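Local structure of Glp_546_48378_50642 (Giardia intestinalis, 2QVW) at residues P106-A110 / Q278-C282; G545-E549 / V646-L650; I65-Y69 / L129-A133; L433-S439 / I479-C483; S661-H665 / V744-L749. The protein cleaves double-stranded RNA in the RNA interference pathway, releasing duplexes of 21 to 23 base pairs that direct destruction of matching RNAs. One frame throughout, in Å; residues are numbered along the deposited sequence.

Contact 1 (P106-A110 / Q278-C282); sequences PPQFA and QNTIC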
# COMPACT_ATOMS: atom_id res chain seq x y z
N PRO A 106 -9.96 10.59 17.39
CA PRO A 106 -8.83 11.41 16.95
C PRO A 106 -8.83 12.84 17.47
O PRO A 106 -9.89 13.41 17.76
CB PRO A 106 -8.92 11.35 15.43
CG PRO A 106 -10.38 11.13 15.18
CD PRO A 106 -10.71 10.09 16.22
N PRO A 107 -7.64 13.45 17.60
CA PRO A 107 -7.61 14.82 18.09
C PRO A 107 -8.49 15.70 17.20
O PRO A 107 -9.58 16.09 17.59
CB PRO A 107 -6.12 15.18 18.00
CG PRO A 107 -5.62 14.31 16.90
CD PRO A 107 -6.30 13.00 17.20
N GLN A 108 -8.01 15.96 15.98
CA GLN A 108 -8.73 16.80 15.04
C GLN A 108 -9.76 16.04 14.21
O GLN A 108 -9.85 14.81 14.26
CB GLN A 108 -7.75 17.49 14.10
CG GLN A 108 -6.63 18.24 14.80
CD GLN A 108 -5.69 18.95 13.82
OE1 GLN A 108 -5.09 18.31 12.94
NE2 GLN A 108 -5.57 20.27 13.97
N PHE A 109 -10.55 16.80 13.45
CA PHE A 109 -11.58 16.24 12.57
C PHE A 109 -11.62 17.12 11.32
O PHE A 109 -12.12 18.24 11.36
CB PHE A 109 -12.94 16.22 13.26
CG PHE A 109 -13.11 15.08 14.24
CD1 PHE A 109 -13.11 13.76 13.81
CD2 PHE A 109 -13.26 15.33 15.61
CE1 PHE A 109 -13.27 12.70 14.72
CE2 PHE A 109 -13.41 14.28 16.53
CZ PHE A 109 -13.42 12.97 16.08
N ALA A 110 -11.08 16.60 10.23
CA ALA A 110 -11.04 17.32 8.97
C ALA A 110 -12.28 18.15 8.72
O ALA A 110 -13.38 17.81 9.14
CB ALA A 110 -10.83 16.34 7.82
N GLN A 278 -9.50 8.88 8.72
CA GLN A 278 -8.95 9.51 9.92
C GLN A 278 -9.01 8.64 11.16
O GLN A 278 -8.03 8.52 11.90
CB GLN A 278 -9.67 10.82 10.21
CG GLN A 278 -9.32 11.94 9.28
CD GLN A 278 -9.61 13.28 9.90
OE1 GLN A 278 -10.76 13.59 10.25
NE2 GLN A 278 -8.57 14.10 10.04
N ASN A 279 -10.17 8.04 11.40
CA ASN A 279 -10.35 7.19 12.55
C ASN A 279 -9.42 6.00 12.45
O ASN A 279 -8.73 5.66 13.41
CB ASN A 279 -11.78 6.70 12.64
CG ASN A 279 -12.01 5.80 13.83
OD1 ASN A 279 -11.35 4.77 13.96
ND2 ASN A 279 -12.93 6.18 14.70
N THR A 280 -9.42 5.36 11.29
CA THR A 280 -8.56 4.20 11.07
C THR A 280 -7.12 4.57 11.37
O THR A 280 -6.45 3.90 12.14
CB THR A 280 -8.68 3.68 9.62
OG1 THR A 280 -10.04 3.32 9.36
CG2 THR A 280 -7.80 2.46 9.43
N ILE A 281 -6.65 5.64 10.74
CA ILE A 281 -5.28 6.12 10.92
C ILE A 281 -4.85 6.13 12.38
O ILE A 281 -4.00 5.34 12.79
CB ILE A 281 -5.11 7.54 10.37
CG1 ILE A 281 -5.37 7.55 8.86
CG2 ILE A 281 -3.72 8.06 10.69
CD1 ILE A 281 -4.47 6.63 8.07
N CYS A 282 -5.43 7.02 13.17
CA CYS A 282 -5.08 7.09 14.58
C CYS A 282 -5.93 6.14 15.41
O CYS A 282 -6.85 6.56 16.11
CB CYS A 282 -5.25 8.52 15.10
SG CYS A 282 -6.96 9.09 15.08
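The long helix 267-284, probably the connector helix that in Dicer links the PAZ and RNase III parts, meets the N-terminal domain here, with Q278 and C282, one turn apart, facing the loop 106-110. Q278 does the polar work. Its CG lies opposite the backbone carbonyl carbon (chi1 -74°) and the chain then runs out extended, carrying the amide across to the loop. There Q278 OE1 accepts the N-H of A110 at 3.0 Å. The bond is moderately bent, and the donor stands off to one side of the oxygen, 24° from the amide plane. Beside it, the methyl CB of A110 packs 3.9 Å from Q278 NE2, and F109 CA passes 3.6 Å from Q278 OE1. At the other end of the contact, the thiol of C282 lies against the ring of P106, with SG 4.0 Å from both P106 CG and CD. Round about, A110 O accepts from T86 and its methyl touches D26, N279 reaches Y97 and I103, and helix 295-306 lies against T280 and I281 through Y299; strand 112-117 begins just after the loop.

Contact 2 (G545-E549 / V646-L650); sequences GFYVE and VYQKL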
# COMPACT_ATOMS: atom_id res chain seq x y z
N GLY A 545 31.20 -9.85 3.40
CA GLY A 545 31.06 -10.75 2.28
C GLY A 545 31.15 -12.23 2.59
O GLY A 545 31.06 -12.64 3.75
N PHE A 546 31.36 -13.05 1.56
CA PHE A 546 31.43 -14.49 1.75
C PHE A 546 32.59 -15.11 0.99
O PHE A 546 33.24 -14.45 0.17
CB PHE A 546 30.12 -15.12 1.29
CG PHE A 546 29.71 -14.70 -0.09
CD1 PHE A 546 30.14 -15.40 -1.21
CD2 PHE A 546 28.92 -13.55 -0.28
CE1 PHE A 546 29.80 -14.98 -2.50
CE2 PHE A 546 28.58 -13.12 -1.57
CZ PHE A 546 29.02 -13.83 -2.68
N TYR A 547 32.85 -16.39 1.26
CA TYR A 547 33.93 -17.12 0.61
C TYR A 547 33.35 -18.03 -0.43
O TYR A 547 32.22 -18.48 -0.29
CB TYR A 547 34.69 -17.99 1.60
CG TYR A 547 34.99 -17.36 2.93
CD1 TYR A 547 35.76 -16.20 3.02
CD2 TYR A 547 34.50 -17.92 4.10
CE1 TYR A 547 36.02 -15.61 4.25
CE2 TYR A 547 34.76 -17.34 5.33
CZ TYR A 547 35.52 -16.19 5.40
OH TYR A 547 35.75 -15.62 6.62
N VAL A 548 34.13 -18.32 -1.47
CA VAL A 548 33.73 -19.23 -2.54
C VAL A 548 34.68 -20.43 -2.42
O VAL A 548 35.50 -20.69 -3.31
CB VAL A 548 33.85 -18.58 -3.93
CG1 VAL A 548 32.59 -17.80 -4.24
CG2 VAL A 548 35.04 -17.63 -3.97
N GLU A 549 34.56 -21.12 -1.28
CA GLU A 549 35.37 -22.29 -0.88
C GLU A 549 36.16 -23.01 -1.97
O GLU A 549 35.80 -23.00 -3.15
CB GLU A 549 34.50 -23.30 -0.11
CG GLU A 549 33.42 -24.07 -0.91
CD GLU A 549 32.07 -23.35 -0.97
OE1 GLU A 549 31.94 -22.35 -1.71
OE2 GLU A 549 31.12 -23.79 -0.27
N VAL A 646 33.52 -22.27 -8.40
CA VAL A 646 33.44 -20.99 -7.71
C VAL A 646 32.12 -20.22 -7.82
O VAL A 646 31.71 -19.56 -6.86
CB VAL A 646 34.57 -20.08 -8.20
CG1 VAL A 646 34.73 -18.90 -7.28
CG2 VAL A 646 35.87 -20.87 -8.28
N TYR A 647 31.46 -20.29 -8.97
CA TYR A 647 30.21 -19.55 -9.19
C TYR A 647 29.04 -20.07 -8.37
O TYR A 647 27.90 -19.61 -8.52
CB TYR A 647 29.85 -19.57 -10.68
CG TYR A 647 29.16 -20.84 -11.16
CD1 TYR A 647 27.81 -21.08 -10.84
CD2 TYR A 647 29.83 -21.79 -11.94
CE1 TYR A 647 27.16 -22.22 -11.30
CE2 TYR A 647 29.18 -22.94 -12.39
CZ TYR A 647 27.85 -23.15 -12.07
OH TYR A 647 27.18 -24.27 -12.52
N GLN A 648 29.31 -21.02 -7.48
CA GLN A 648 28.27 -21.62 -6.64
C GLN A 648 27.34 -20.67 -5.91
O GLN A 648 26.12 -20.72 -6.08
CB GLN A 648 28.92 -22.56 -5.62
CG GLN A 648 29.52 -23.81 -6.22
CD GLN A 648 28.53 -24.55 -7.10
OE1 GLN A 648 28.20 -24.12 -8.21
NE2 GLN A 648 28.02 -25.67 -6.58
N LYS A 649 27.91 -19.80 -5.08
CA LYS A 649 27.10 -18.88 -4.31
C LYS A 649 26.53 -17.72 -5.13
O LYS A 649 25.41 -17.25 -4.88
CB LYS A 649 27.91 -18.36 -3.12
CG LYS A 649 28.31 -19.45 -2.12
CD LYS A 649 29.10 -18.89 -0.97
CE LYS A 649 29.47 -19.97 0.02
NZ LYS A 649 30.33 -19.44 1.11
N LEU A 650 27.30 -17.25 -6.11
CA LEU A 650 26.84 -16.17 -6.96
C LEU A 650 25.49 -16.57 -7.52
O LEU A 650 24.53 -15.80 -7.49
CB LEU A 650 27.82 -15.94 -8.10
CG LEU A 650 29.09 -15.15 -7.81
CD1 LEU A 650 30.04 -15.30 -8.96
CD2 LEU A 650 28.75 -13.68 -7.60
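The ammonium group of K649 is held between two backbone oxygens: NZ donates to Y547 O, modelled at 2.5 Å, and more weakly to the carbonyl of A360. At Y547 the nitrogen approaches close to the line of the C=O, with an angle of 153° at the oxygen, and only slightly off the carbonyl plane. The lysine gets there because its chain is stretched straight out from CG to NZ, reaching across to the segment 545-549 and meeting it with its ammonium end. F546 runs past it in the opposite direction, its CD1 3.6 Å from K649 CD. E549 bends back at chi2 (-89°) and brings OE1 to 3.8 Å from K649 CE; E549 OE1 stays 4.4 Å from K649 NZ, beyond a salt bridge, though it would probably favour the positive charge there. A separate apolar patch closes the far end, where V646 CG1 meets V548 CB at 3.5 Å and CG2 at 3.6 Å. Y647 is the N-cap of helix 648-669, whose E651 is a manganese ligand of the second RNase III domain. Around the contact, strand 562-564 flanks F546 and V548 through I563, helix 631-642 meets V646 and L650, helix 718-735 packs on Y647 and L650, and P358, which with D359 binds a manganese ion, pairs by its backbone with Y547.

Contact 3 (I65-Y69 / L129-A133); sequences IVAVY and LMVTA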
# COMPACT_ATOMS: atom_id res chain seq x y z
N ILE A 65 -18.39 32.72 1.37
CA ILE A 65 -19.13 32.49 0.14
C ILE A 65 -19.30 30.99 -0.04
O ILE A 65 -20.24 30.54 -0.70
CB ILE A 65 -18.38 33.06 -1.06
CG1 ILE A 65 -18.06 34.54 -0.82
CG2 ILE A 65 -19.21 32.89 -2.32
CD1 ILE A 65 -17.32 35.20 -1.97
N VAL A 66 -18.39 30.22 0.56
CA VAL A 66 -18.47 28.76 0.49
C VAL A 66 -19.52 28.32 1.49
O VAL A 66 -20.32 27.42 1.22
CB VAL A 66 -17.15 28.09 0.90
CG1 VAL A 66 -17.24 26.59 0.69
CG2 VAL A 66 -16.00 28.67 0.10
N ALA A 67 -19.51 28.96 2.66
CA ALA A 67 -20.46 28.64 3.71
C ALA A 67 -21.87 28.62 3.14
O ALA A 67 -22.65 27.69 3.38
CB ALA A 67 -20.37 29.68 4.80
N VAL A 68 -22.20 29.64 2.36
CA VAL A 68 -23.53 29.73 1.77
C VAL A 68 -23.91 28.48 0.98
O VAL A 68 -24.84 27.75 1.37
CB VAL A 68 -23.66 30.97 0.86
CG1 VAL A 68 -25.12 31.19 0.49
CG2 VAL A 68 -23.08 32.19 1.57
N TYR A 69 -23.19 28.22 -0.11
CA TYR A 69 -23.49 27.06 -0.93
C TYR A 69 -23.70 25.82 -0.08
O TYR A 69 -24.59 25.01 -0.34
CB TYR A 69 -22.37 26.79 -1.91
CG TYR A 69 -22.70 25.69 -2.89
CD1 TYR A 69 -23.59 25.91 -3.93
CD2 TYR A 69 -22.13 24.42 -2.76
CE1 TYR A 69 -23.91 24.89 -4.82
CE2 TYR A 69 -22.45 23.40 -3.64
CZ TYR A 69 -23.34 23.63 -4.67
OH TYR A 69 -23.65 22.62 -5.54
N LEU A 129 -20.53 30.82 -7.68
CA LEU A 129 -21.25 30.39 -6.50
C LEU A 129 -22.37 31.36 -6.18
O LEU A 129 -23.49 30.96 -5.87
CB LEU A 129 -20.31 30.27 -5.30
CG LEU A 129 -19.47 29.00 -5.22
CD1 LEU A 129 -18.69 29.00 -3.93
CD2 LEU A 129 -20.36 27.79 -5.27
N MET A 130 -22.08 32.65 -6.25
CA MET A 130 -23.12 33.64 -5.98
C MET A 130 -24.29 33.35 -6.90
O MET A 130 -25.37 32.96 -6.44
CB MET A 130 -22.59 35.06 -6.24
CG MET A 130 -21.51 35.53 -5.28
SD MET A 130 -22.08 35.49 -3.57
CE MET A 130 -23.01 37.03 -3.45
N VAL A 131 -24.07 33.53 -8.21
CA VAL A 131 -25.10 33.28 -9.20
C VAL A 131 -25.93 32.10 -8.78
O VAL A 131 -27.15 32.18 -8.72
CB VAL A 131 -24.51 32.94 -10.56
CG1 VAL A 131 -25.62 32.53 -11.50
CG2 VAL A 131 -23.76 34.13 -11.11
N THR A 132 -25.25 31.01 -8.48
CA THR A 132 -25.89 29.77 -8.06
C THR A 132 -26.78 29.99 -6.85
O THR A 132 -27.98 29.72 -6.90
CB THR A 132 -24.83 28.70 -7.71
OG1 THR A 132 -23.99 28.46 -8.85
CG2 THR A 132 -25.51 27.40 -7.31
N ALA A 133 -26.19 30.47 -5.77
CA ALA A 133 -26.93 30.70 -4.55
C ALA A 133 -28.07 31.66 -4.76
O ALA A 133 -29.14 31.50 -4.17
CB ALA A 133 -26.01 31.22 -3.48
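I65, V68 and Y69 on helix 60-77 pack against L129, M130, T132 and A133 on helix 127-137, two helices of the N-terminal domain that both lie against strand 112-117 of its antiparallel sheet; the sequence family of this domain belongs to the double-stranded RNA-binding clan. The two short segments run roughly parallel, their axes 9.8 Å apart at 34°, and they draw together toward Y69 and A133. The apolar packing is led by L129. L129 CD2 lies 3.9 Å from Y69 CG, at the base of the tyrosine side chain, which it crosses at about a right angle, and L129 CD1 is 3.9 Å from I65 O. I65 answers with CG2, set anti to its own nitrogen, which lies 4.1 Å from L129 CB and the same distance from M130 SD; the turn at chi2 (-58°) of the methionine brings the sulfur there. At the more exposed margin V68 CG1 meets the methyl CB of A133, also at 4.1 Å. The hydroxyl of T132 turns to its own helix, bonding to A128 O. Strand 112-117 touches V66 and L129 through L115 and Y69 through P116. The aromatic contact is an edge one: Y69 presents CE1 to T132 CG2 at 3.9 Å, with the methyl near the plane of the ring.

Contact 4 (L433-S439 / I479-C483); sequences LMSPEHS and ISVFC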
# COMPACT_ATOMS: atom_id res chain seq x y z
N LEU A 433 13.02 -10.73 13.06
CA LEU A 433 13.69 -12.03 13.01
C LEU A 433 14.57 -12.32 14.21
O LEU A 433 14.78 -13.48 14.57
CB LEU A 433 14.56 -12.15 11.76
CG LEU A 433 13.92 -11.99 10.38
CD1 LEU A 433 14.97 -12.33 9.34
CD2 LEU A 433 12.72 -12.90 10.23
N MET A 434 15.09 -11.26 14.83
CA MET A 434 15.98 -11.36 15.99
C MET A 434 15.41 -10.53 17.13
O MET A 434 15.09 -9.36 16.94
CB MET A 434 17.37 -10.86 15.63
CG MET A 434 17.87 -11.40 14.31
SD MET A 434 18.98 -10.30 13.45
CE MET A 434 20.43 -11.16 13.61
N SER A 435 15.31 -11.13 18.30
CA SER A 435 14.76 -10.44 19.45
C SER A 435 15.07 -11.22 20.72
O SER A 435 15.18 -12.45 20.69
CB SER A 435 13.25 -10.31 19.27
OG SER A 435 12.60 -10.04 20.49
N PRO A 436 15.23 -10.51 21.85
CA PRO A 436 15.52 -11.20 23.11
C PRO A 436 14.34 -12.05 23.52
O PRO A 436 14.44 -12.94 24.37
CB PRO A 436 15.79 -10.04 24.07
CG PRO A 436 14.95 -8.96 23.53
CD PRO A 436 15.18 -9.06 22.05
N GLU A 437 13.21 -11.77 22.89
CA GLU A 437 11.98 -12.49 23.17
C GLU A 437 11.94 -13.85 22.48
O GLU A 437 10.95 -14.58 22.59
CB GLU A 437 10.78 -11.64 22.74
CG GLU A 437 9.42 -12.29 22.98
CD GLU A 437 9.27 -12.86 24.39
OE1 GLU A 437 9.38 -12.10 25.39
OE2 GLU A 437 9.03 -14.08 24.50
N HIS A 438 13.02 -14.20 21.78
CA HIS A 438 13.09 -15.47 21.06
C HIS A 438 13.74 -16.59 21.86
O HIS A 438 13.77 -17.74 21.41
CB HIS A 438 13.83 -15.31 19.73
CG HIS A 438 13.11 -14.47 18.73
ND1 HIS A 438 13.60 -14.23 17.47
CD2 HIS A 438 11.93 -13.81 18.80
CE1 HIS A 438 12.76 -13.45 16.81
NE2 HIS A 438 11.74 -13.18 17.59
N SER A 439 14.27 -16.26 23.03
CA SER A 439 14.90 -17.26 23.88
C SER A 439 14.20 -17.28 25.23
O SER A 439 13.48 -16.35 25.57
CB SER A 439 16.36 -16.91 24.09
OG SER A 439 16.48 -15.55 24.42
N ILE A 479 21.08 -19.85 24.46
CA ILE A 479 20.44 -18.58 24.17
C ILE A 479 20.19 -18.51 22.68
O ILE A 479 21.07 -18.80 21.88
CB ILE A 479 21.33 -17.39 24.61
CG1 ILE A 479 21.39 -17.33 26.14
CG2 ILE A 479 20.79 -16.09 24.04
CD1 ILE A 479 22.29 -16.23 26.68
N SER A 480 18.98 -18.12 22.31
CA SER A 480 18.62 -18.02 20.90
C SER A 480 17.97 -16.69 20.63
O SER A 480 17.10 -16.27 21.39
CB SER A 480 17.66 -19.15 20.55
OG SER A 480 16.59 -19.21 21.48
N VAL A 481 18.38 -16.02 19.56
CA VAL A 481 17.80 -14.73 19.21
C VAL A 481 17.20 -14.67 17.81
O VAL A 481 16.97 -13.60 17.28
CB VAL A 481 18.83 -13.60 19.36
CG1 VAL A 481 19.38 -13.58 20.78
CG2 VAL A 481 19.94 -13.77 18.35
N PHE A 482 16.96 -15.83 17.21
CA PHE A 482 16.33 -15.89 15.90
C PHE A 482 15.05 -16.71 16.04
O PHE A 482 15.00 -17.63 16.87
CB PHE A 482 17.24 -16.54 14.86
CG PHE A 482 18.43 -15.72 14.50
CD1 PHE A 482 19.50 -15.60 15.37
CD2 PHE A 482 18.50 -15.08 13.26
CE1 PHE A 482 20.63 -14.88 15.01
CE2 PHE A 482 19.63 -14.35 12.89
CZ PHE A 482 20.69 -14.26 13.77
N CYS A 483 14.04 -16.40 15.24
CA CYS A 483 12.77 -17.13 15.31
C CYS A 483 13.00 -18.61 15.05
O CYS A 483 12.09 -19.43 15.19
CB CYS A 483 11.76 -16.56 14.32
SG CYS A 483 12.42 -16.06 12.73
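L433-S439 and I479-C483 run antiparallel as two loops laid side by side, with M434 CA 4.5 Å from F482 CA and the sounder backbone bond being C483 N to L433 O at 3.1 Å. The first loop leaves helix 421-433 near the first RNase III domain: the side chain of L433 is about 10 Å from that of E409, a probable manganese ligand. S435 opens an ST turn, its OG accepting E437 N, and the 3-10 turn 436-438 then swings H438 back over the second loop. Among the side chains the chief pair is a Met-aromatic contact. M434 and F482 lie alongside, pointing the same way; M434 CG sits over one face of the F482 ring, 4.0 Å from its centroid and 21° off the normal, a CH-pi contact, and M434 SD follows obliquely at 4.8 Å from that centroid. Apart from this pair, L433 CD2 touches C483 SG at 4.0 Å, and H438 brings CE1 to 4.1 Å from C483 CB. Helix 528-542 meets M434 and V481 through A536 and T533, and R537 takes M434 O; L381 of helix 375-384 meets both L433 and C483; F491 of helix 486-497 meets the F482 ring, and S488 holds F482 N. The loops are also joined further along, where S480 OG, placed between its backbone N and carbonyl carbon (chi1 49°), donates to H438 O at 3.2 Å, coming from above the carbonyl plane, 43° out of it.

Contact 5 (S661-H665 / V744-L749); sequences SLALH and VREHVL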
# COMPACT_ATOMS: atom_id res chain seq x y z
N SER A 661 13.31 -9.24 -8.60
CA SER A 661 13.30 -8.31 -9.72
C SER A 661 12.07 -8.48 -10.60
O SER A 661 11.27 -7.55 -10.74
CB SER A 661 14.56 -8.51 -10.55
OG SER A 661 14.62 -7.60 -11.63
N LEU A 662 11.92 -9.66 -11.20
CA LEU A 662 10.78 -9.94 -12.07
C LEU A 662 9.45 -9.60 -11.44
O LEU A 662 8.67 -8.82 -11.98
CB LEU A 662 10.77 -11.41 -12.47
CG LEU A 662 11.74 -11.82 -13.57
CD1 LEU A 662 11.63 -13.32 -13.78
CD2 LEU A 662 11.42 -11.04 -14.86
N ALA A 663 9.19 -10.22 -10.30
CA ALA A 663 7.95 -10.00 -9.56
C ALA A 663 7.63 -8.52 -9.59
O ALA A 663 6.51 -8.10 -9.89
CB ALA A 663 8.12 -10.48 -8.13
N LEU A 664 8.65 -7.72 -9.30
CA LEU A 664 8.52 -6.28 -9.27
C LEU A 664 8.12 -5.75 -10.63
O LEU A 664 7.08 -5.11 -10.78
CB LEU A 664 9.86 -5.67 -8.85
CG LEU A 664 9.82 -4.29 -8.21
CD1 LEU A 664 11.24 -3.86 -7.96
CD2 LEU A 664 9.12 -3.30 -9.13
N HIS A 665 8.94 -6.03 -11.64
CA HIS A 665 8.67 -5.58 -13.00
C HIS A 665 7.29 -5.97 -13.50
O HIS A 665 6.68 -5.23 -14.27
CB HIS A 665 9.74 -6.10 -13.96
CG HIS A 665 11.04 -5.36 -13.87
ND1 HIS A 665 12.12 -5.84 -13.15
CD2 HIS A 665 11.43 -4.18 -14.39
CE1 HIS A 665 13.11 -4.98 -13.24
NE2 HIS A 665 12.73 -3.96 -13.99
N VAL A 744 17.53 -7.08 -15.93
CA VAL A 744 16.42 -8.02 -15.92
C VAL A 744 15.27 -7.61 -16.84
O VAL A 744 14.76 -8.44 -17.60
CB VAL A 744 15.88 -8.21 -14.48
CG1 VAL A 744 14.61 -9.04 -14.49
CG2 VAL A 744 16.93 -8.88 -13.63
N ARG A 745 14.85 -6.34 -16.79
CA ARG A 745 13.74 -5.88 -17.63
C ARG A 745 14.13 -5.72 -19.10
O ARG A 745 13.27 -5.59 -19.97
CB ARG A 745 13.18 -4.55 -17.12
CG ARG A 745 14.06 -3.33 -17.39
CD ARG A 745 13.19 -2.13 -17.73
NE ARG A 745 13.96 -0.88 -17.80
CZ ARG A 745 14.40 -0.20 -16.73
NH1 ARG A 745 14.15 -0.63 -15.50
NH2 ARG A 745 15.08 0.93 -16.90
N GLU A 746 15.43 -5.73 -19.36
CA GLU A 746 15.92 -5.57 -20.72
C GLU A 746 16.11 -6.91 -21.39
O GLU A 746 15.77 -7.07 -22.56
CB GLU A 746 17.25 -4.82 -20.72
CG GLU A 746 17.10 -3.32 -20.68
CD GLU A 746 16.41 -2.78 -21.92
OE1 GLU A 746 16.93 -3.02 -23.03
OE2 GLU A 746 15.35 -2.12 -21.79
N HIS A 747 16.64 -7.87 -20.65
CA HIS A 747 16.92 -9.19 -21.21
C HIS A 747 15.96 -10.31 -20.82
O HIS A 747 15.56 -11.11 -21.67
CB HIS A 747 18.36 -9.58 -20.86
CG HIS A 747 19.35 -8.50 -21.10
ND1 HIS A 747 19.49 -7.88 -22.33
CD2 HIS A 747 20.22 -7.88 -20.27
CE1 HIS A 747 20.41 -6.94 -22.24
NE2 HIS A 747 20.87 -6.91 -21.00
N VAL A 748 15.61 -10.38 -19.54
CA VAL A 748 14.74 -11.44 -19.04
C VAL A 748 13.26 -11.14 -19.08
O VAL A 748 12.46 -12.01 -19.41
CB VAL A 748 15.10 -11.82 -17.60
CG1 VAL A 748 14.34 -13.07 -17.19
CG2 VAL A 748 16.61 -12.03 -17.47
N LEU A 749 12.88 -9.91 -18.74
CA LEU A 749 11.48 -9.52 -18.74
C LEU A 749 10.80 -9.93 -20.04
O LEU A 749 9.73 -10.52 -20.04
CB LEU A 749 11.34 -8.01 -18.54
CG LEU A 749 9.99 -7.49 -18.03
CD1 LEU A 749 10.12 -6.00 -17.72
CD2 LEU A 749 8.91 -7.73 -19.07
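Torsions on both helices bring H665 and R745 together: the imidazole is carried with CG opposite its backbone carbonyl carbon (chi1 -76°), and R745, whose backbone puts CB over one face of that ring, has CG lodged between its N and carbonyl carbon (chi1 74°). With a further bend at chi2, this sends the rest of the arginine chain past the ring at about a right angle, bringing R745 NH1 to the ring edge, 3.9 Å from H665 NE2. The ring's other nitrogen is tied back to its own helix, H665 ND1 donating to S661 O at 3.1 Å from above the carbonyl plane; that oxygen also accepts H665 N, so one carbonyl steadies both backbone and ring. L749 CD1 adds a contact to H665 CB at 3.8 Å. Next to these, the contact is apolar: L662 CD2 meets V744 CG1 at 3.8 Å and V748 CG1 at 4.3 Å, and S661 CB lies 3.9 Å from V744 CG2. Helix 744-748 widens into a pi-type turn, V744 O accepting from L749 N. The short axes cross nearly perpendicularly, at 97°, with a closest approach of 10.5 Å. This packs the last helix of the chain, 737-748, across helix 648-669 of the second RNase III domain. Helix 718-735 lies on V744 through L728 and on V748 through F724, A685 meets V748, and L662 touches E686, a manganese ligand.

In the fold
Along the chain, contact 3 and contact 1 interlock, their segments alternating, and contacts 4, 2 and 5 follow one after another. Contacts 3 and 1, centres 29 Å apart, both draw on the N-terminal domain: one packs two of its helices, 60-77 and 127-137, the other joins it to helix 267-284, which leads toward the RNase III part. Contacts 2 and 5, centres 24 Å apart, share helix 648-669: contact 2 is at its N-terminal start, next to E651, and contact 5 some three turns further on. Contact 4 lies 28 Å from contact 2, centre to centre. Contacts 3 and 2 are about 73 Å apart between centres, in keeping with an elongated enzyme.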